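Local coordinates for ABC transporter (Thermotoga maritima, PDB 1JI0), which binds ATP and probably hydrolyses it to power the import of branched-chain amino acids, as the nucleotide-binding subunit of an ABC transporter, at residues N101-I115 with M147-K159. Numbering follows the deposited sequence.
Sequences NLMMGAYNRKDKEGI and MLAIGRALMSRPK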
loop_
_atom_site.group_PDB
_atom_site.type_symbol
_atom_site.label_atom_id
_atom_site.label_comp_id
_atom_site.label_asym_id
_atom_site.label_seq_id
_atom_site.Cartn_x
_atom_site.Cartn_y
_atom_site.Cartn_z
ATOM N N ASN A 101 15.242 4.233 -11.788
ATOM C CA ASN A 101 14.283 4.236 -10.692
ATOM C C ASN A 101 13.859 2.809 -10.339
ATOM O O ASN A 101 13.767 2.464 -9.164
ATOM C CB ASN A 101 13.049 5.077 -11.035
ATOM C CG ASN A 101 13.258 6.560 -10.782
ATOM O OD1 ASN A 101 13.736 7.294 -11.649
ATOM N ND2 ASN A 101 12.902 7.008 -9.585
ATOM N N LEU A 102 13.602 1.978 -11.348
ATOM C CA LEU A 102 13.208 0.596 -11.088
ATOM C C LEU A 102 14.327 -0.171 -10.403
ATOM O O LEU A 102 14.115 -0.844 -9.390
ATOM C CB LEU A 102 12.857 -0.149 -12.385
ATOM C CG LEU A 102 11.484 -0.014 -13.047
ATOM C CD1 LEU A 102 10.375 -0.265 -12.035
ATOM C CD2 LEU A 102 11.345 1.353 -13.631
HETATM N N MSE A 103 15.524 -0.065 -10.968
HETATM C CA MSE A 103 16.682 -0.773 -10.451
HETATM C C MSE A 103 17.086 -0.428 -9.027
HETATM O O MSE A 103 17.570 -1.295 -8.307
HETATM C CB MSE A 103 17.875 -0.574 -11.389
HETATM C CG MSE A 103 17.728 -1.282 -12.734
HETATM SE SE MSE A 103 17.390 -3.187 -12.554
HETATM C CE MSE A 103 18.929 -3.647 -11.486
HETATM N N MSE A 104 16.893 0.818 -8.609
HETATM C CA MSE A 104 17.279 1.187 -7.254
HETATM C C MSE A 104 16.422 0.439 -6.232
HETATM O O MSE A 104 16.747 0.396 -5.046
HETATM C CB MSE A 104 17.182 2.707 -7.046
HETATM C CG MSE A 104 15.781 3.272 -6.915
HETATM SE SE MSE A 104 15.781 5.201 -6.606
HETATM C CE MSE A 104 16.041 5.187 -4.693
ATOM N N GLY A 105 15.339 -0.172 -6.706
ATOM C CA GLY A 105 14.469 -0.917 -5.814
ATOM C C GLY A 105 15.070 -2.250 -5.412
ATOM O O GLY A 105 14.775 -2.782 -4.341
ATOM N N ALA A 106 15.927 -2.794 -6.269
ATOM C CA ALA A 106 16.564 -4.078 -5.991
ATOM C C ALA A 106 18.009 -3.901 -5.525
ATOM O O ALA A 106 18.868 -4.739 -5.806
ATOM C CB ALA A 106 16.520 -4.953 -7.239
ATOM N N TYR A 107 18.270 -2.822 -4.796
ATOM C CA TYR A 107 19.615 -2.533 -4.315
ATOM C C TYR A 107 20.167 -3.555 -3.326
ATOM O O TYR A 107 21.377 -3.645 -3.133
ATOM C CB TYR A 107 19.658 -1.155 -3.649
ATOM C CG TYR A 107 19.121 -1.145 -2.231
ATOM C CD1 TYR A 107 17.754 -1.051 -1.977
ATOM C CD2 TYR A 107 19.987 -1.259 -1.143
ATOM C CE1 TYR A 107 17.261 -1.066 -0.668
ATOM C CE2 TYR A 107 19.506 -1.278 0.167
ATOM C CZ TYR A 107 18.145 -1.180 0.397
ATOM O OH TYR A 107 17.675 -1.182 1.694
ATOM N N ASN A 108 19.289 -4.325 -2.697
ATOM C CA ASN A 108 19.736 -5.293 -1.703
ATOM C C ASN A 108 19.293 -6.725 -1.988
ATOM O O ASN A 108 18.900 -7.442 -1.071
ATOM C CB ASN A 108 19.216 -4.866 -0.327
ATOM C CG ASN A 108 19.779 -5.705 0.801
ATOM O OD1 ASN A 108 19.322 -5.620 1.942
ATOM N ND2 ASN A 108 20.784 -6.516 0.491
ATOM N N ARG A 109 19.367 -7.162 -3.240
ATOM C CA ARG A 109 18.926 -8.516 -3.546
ATOM C C ARG A 109 19.992 -9.572 -3.817
ATOM O O ARG A 109 19.826 -10.730 -3.424
ATOM C CB ARG A 109 17.914 -8.493 -4.693
ATOM C CG ARG A 109 16.506 -8.162 -4.221
ATOM C CD ARG A 109 15.480 -9.044 -4.904
ATOM N NE ARG A 109 15.205 -8.610 -6.266
ATOM C CZ ARG A 109 14.513 -9.320 -7.148
ATOM N NH1 ARG A 109 14.029 -10.508 -6.814
ATOM N NH2 ARG A 109 14.291 -8.834 -8.361
ATOM N N LYS A 110 21.078 -9.193 -4.481
ATOM C CA LYS A 110 22.143 -10.151 -4.777
ATOM C C LYS A 110 21.667 -11.214 -5.771
ATOM O O LYS A 110 22.459 -12.017 -6.266
ATOM C CB LYS A 110 22.622 -10.826 -3.484
ATOM C CG LYS A 110 24.107 -10.641 -3.189
ATOM C CD LYS A 110 24.970 -11.363 -4.216
ATOM C CE LYS A 110 26.454 -11.130 -3.967
ATOM N NZ LYS A 110 27.294 -11.910 -4.919
ATOM N N ASP A 111 20.367 -11.216 -6.053
ATOM C CA ASP A 111 19.779 -12.159 -7.001
ATOM C C ASP A 111 20.500 -12.050 -8.342
ATOM O O ASP A 111 21.268 -11.116 -8.578
ATOM C CB ASP A 111 18.292 -11.837 -7.217
ATOM C CG ASP A 111 17.406 -12.333 -6.089
ATOM O OD1 ASP A 111 17.749 -12.103 -4.911
ATOM O OD2 ASP A 111 16.357 -12.944 -6.388
ATOM N N LYS A 112 20.257 -13.017 -9.217
ATOM C CA LYS A 112 20.851 -13.003 -10.546
ATOM C C LYS A 112 19.726 -13.179 -11.560
ATOM O O LYS A 112 19.503 -12.317 -12.414
ATOM C CB LYS A 112 21.899 -14.114 -10.691
ATOM C CG LYS A 112 23.278 -13.737 -10.144
ATOM C CD LYS A 112 24.356 -14.715 -10.612
ATOM C CE LYS A 112 25.758 -14.136 -10.429
ATOM N NZ LYS A 112 26.839 -15.041 -10.936
ATOM N N GLU A 113 19.002 -14.288 -11.440
ATOM C CA GLU A 113 17.883 -14.571 -12.331
ATOM C C GLU A 113 16.622 -13.862 -11.841
ATOM O O GLU A 113 15.910 -13.231 -12.626
ATOM C CB GLU A 113 17.633 -16.079 -12.412
ATOM C CG GLU A 113 18.686 -16.833 -13.201
ATOM C CD GLU A 113 18.757 -16.375 -14.644
ATOM O OE1 GLU A 113 17.761 -16.563 -15.378
ATOM O OE2 GLU A 113 19.805 -15.820 -15.041
ATOM N N GLY A 114 16.356 -13.972 -10.541
ATOM C CA GLY A 114 15.188 -13.332 -9.962
ATOM C C GLY A 114 15.037 -11.898 -10.431
ATOM O O GLY A 114 14.028 -11.534 -11.037
ATOM N N ILE A 115 16.046 -11.081 -10.159
ATOM C CA ILE A 115 16.025 -9.684 -10.560
ATOM C C ILE A 115 15.714 -9.572 -12.045
ATOM O O ILE A 115 15.053 -8.630 -12.479
ATOM C CB ILE A 115 17.377 -8.993 -10.269
ATOM C CG1 ILE A 115 17.248 -7.488 -10.497
ATOM C CG2 ILE A 115 18.460 -9.545 -11.178
ATOM C CD1 ILE A 115 18.492 -6.717 -10.149
HETATM N N MSE A 147 2.951 4.611 -11.497
HETATM C CA MSE A 147 3.245 3.247 -11.912
HETATM C C MSE A 147 4.725 2.946 -11.694
HETATM O O MSE A 147 5.099 1.806 -11.402
HETATM C CB MSE A 147 2.885 3.054 -13.388
HETATM C CG MSE A 147 1.423 3.350 -13.713
HETATM SE SE MSE A 147 0.142 2.225 -12.743
HETATM C CE MSE A 147 -0.483 1.119 -14.217
ATOM N N LEU A 148 5.562 3.970 -11.838
ATOM C CA LEU A 148 7.002 3.809 -11.642
ATOM C C LEU A 148 7.291 3.567 -10.159
ATOM O O LEU A 148 8.078 2.688 -9.809
ATOM C CB LEU A 148 7.753 5.055 -12.135
ATOM C CG LEU A 148 9.290 5.040 -12.022
ATOM C CD1 LEU A 148 9.824 3.736 -12.554
ATOM C CD2 LEU A 148 9.892 6.207 -12.794
ATOM N N ALA A 149 6.642 4.344 -9.296
ATOM C CA ALA A 149 6.816 4.203 -7.849
ATOM C C ALA A 149 6.453 2.783 -7.423
ATOM O O ALA A 149 7.151 2.159 -6.616
ATOM C CB ALA A 149 5.939 5.211 -7.116
ATOM N N ILE A 150 5.355 2.272 -7.970
ATOM C CA ILE A 150 4.917 0.917 -7.657
ATOM C C ILE A 150 5.925 -0.103 -8.192
ATOM O O ILE A 150 6.211 -1.102 -7.539
ATOM C CB ILE A 150 3.521 0.621 -8.276
ATOM C CG1 ILE A 150 2.459 1.498 -7.609
ATOM C CG2 ILE A 150 3.175 -0.851 -8.116
ATOM C CD1 ILE A 150 1.098 1.386 -8.245
ATOM N N GLY A 151 6.457 0.146 -9.385
ATOM C CA GLY A 151 7.425 -0.779 -9.957
ATOM C C GLY A 151 8.684 -0.871 -9.111
ATOM O O GLY A 151 9.231 -1.955 -8.886
ATOM N N ARG A 152 9.151 0.278 -8.639
ATOM C CA ARG A 152 10.351 0.329 -7.806
ATOM C C ARG A 152 10.182 -0.535 -6.562
ATOM O O ARG A 152 11.077 -1.302 -6.197
ATOM C CB ARG A 152 10.642 1.777 -7.399
ATOM C CG ARG A 152 11.873 1.942 -6.506
ATOM C CD ARG A 152 12.231 3.411 -6.369
ATOM N NE ARG A 152 11.178 4.188 -5.726
ATOM C CZ ARG A 152 11.139 5.517 -5.703
ATOM N NH1 ARG A 152 12.097 6.221 -6.297
ATOM N NH2 ARG A 152 10.155 6.147 -5.072
ATOM N N ALA A 153 9.026 -0.415 -5.917
ATOM C CA ALA A 153 8.747 -1.192 -4.721
ATOM C C ALA A 153 8.771 -2.685 -5.044
ATOM O O ALA A 153 9.282 -3.494 -4.267
ATOM C CB ALA A 153 7.384 -0.789 -4.146
ATOM N N LEU A 154 8.230 -3.050 -6.199
ATOM C CA LEU A 154 8.193 -4.455 -6.590
ATOM C C LEU A 154 9.585 -5.054 -6.760
ATOM O O LEU A 154 9.819 -6.197 -6.381
ATOM C CB LEU A 154 7.403 -4.629 -7.890
ATOM C CG LEU A 154 5.878 -4.530 -7.795
ATOM C CD1 LEU A 154 5.263 -4.760 -9.172
ATOM C CD2 LEU A 154 5.368 -5.563 -6.816
HETATM N N MSE A 155 10.510 -4.282 -7.326
HETATM C CA MSE A 155 11.869 -4.774 -7.535
HETATM C C MSE A 155 12.578 -5.185 -6.244
HETATM O O MSE A 155 13.621 -5.829 -6.287
HETATM C CB MSE A 155 12.704 -3.725 -8.276
HETATM C CG MSE A 155 12.320 -3.543 -9.739
HETATM SE SE MSE A 155 12.359 -5.208 -10.747
HETATM C CE MSE A 155 14.032 -5.929 -10.115
ATOM N N SER A 156 12.020 -4.812 -5.096
ATOM C CA SER A 156 12.628 -5.177 -3.824
ATOM C C SER A 156 12.000 -6.467 -3.311
ATOM O O SER A 156 12.368 -6.960 -2.250
ATOM C CB SER A 156 12.434 -4.065 -2.788
ATOM O OG SER A 156 11.124 -4.085 -2.249
ATOM N N ARG A 157 11.048 -7.002 -4.070
ATOM C CA ARG A 157 10.362 -8.239 -3.695
ATOM C C ARG A 157 9.854 -8.143 -2.248
ATOM O O ARG A 157 10.242 -8.925 -1.369
ATOM C CB ARG A 157 11.321 -9.421 -3.874
ATOM C CG ARG A 157 10.695 -10.787 -3.671
ATOM C CD ARG A 157 11.548 -11.891 -4.294
ATOM N NE ARG A 157 11.464 -11.893 -5.754
ATOM C CZ ARG A 157 12.114 -12.747 -6.540
ATOM N NH1 ARG A 157 12.905 -13.671 -6.009
ATOM N NH2 ARG A 157 11.968 -12.688 -7.858
ATOM N N PRO A 158 8.942 -7.192 -1.997
ATOM C CA PRO A 158 8.335 -6.915 -0.689
ATOM C C PRO A 158 7.643 -8.108 -0.044
ATOM O O PRO A 158 7.034 -8.928 -0.728
ATOM C CB PRO A 158 7.330 -5.797 -0.994
ATOM C CG PRO A 158 7.760 -5.256 -2.338
ATOM C CD PRO A 158 8.223 -6.472 -3.060
ATOM N N LYS A 159 7.743 -8.206 1.277
ATOM C CA LYS A 159 7.066 -9.275 1.995
ATOM C C LYS A 159 5.677 -8.726 2.300
ATOM O O LYS A 159 4.730 -9.472 2.556
ATOM C CB LYS A 159 7.809 -9.619 3.288
ATOM C CG LYS A 159 9.106 -10.383 3.054
ATOM C CD LYS A 159 9.748 -10.809 4.357
ATOM C CE LYS A 159 11.022 -11.605 4.103
ATOM N NZ LYS A 159 11.594 -12.129 5.381
#
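Met155, a selenomethionine, lays its CB and CG against the carbonyl of Leu102, CG 3.3 Å from Leu102 O. Bends at chi2 and chi3 (-55° and -45°) curl the chain back, placing Met155 CE 3.6 Å from Ile115 CG1 and near the Ala106 methyl. Two glycines let the segments come close. Gly105 CA sits 3.4 Å from Arg152 O in a CA-H...O contact, where a side chain would strike that carbonyl; Gly151 instead makes way for a side-chain methyl, Leu102 CD1. Beside them the aliphatic part of Arg152 runs past Asn101 O and meets Met104 CG with its CD at 3.6 Å.

At the far end Arg109 NH1 stands over the centre of the Arg157 guanidinium, 3.0 Å from Arg157 CZ, the planes 67° apart. These like charges are bridged by acid: Asp118 of helix 114-125 pairs with both arginines, and Asp111 OD2 adds charge contacts from well out of the guanidinium planes, 3.5 Å from Arg157 NH1. With an alanine at Arg109, Asp118 and Asp111 would probably each lose one of these two arginines, and Met155 CE the NH2 group packed on it. The contact thus joins helix 98-103 and the residues after it to helix 142-154, which starts within the LSGGE signature motif, in the helical subdomain of an ABC ATPase.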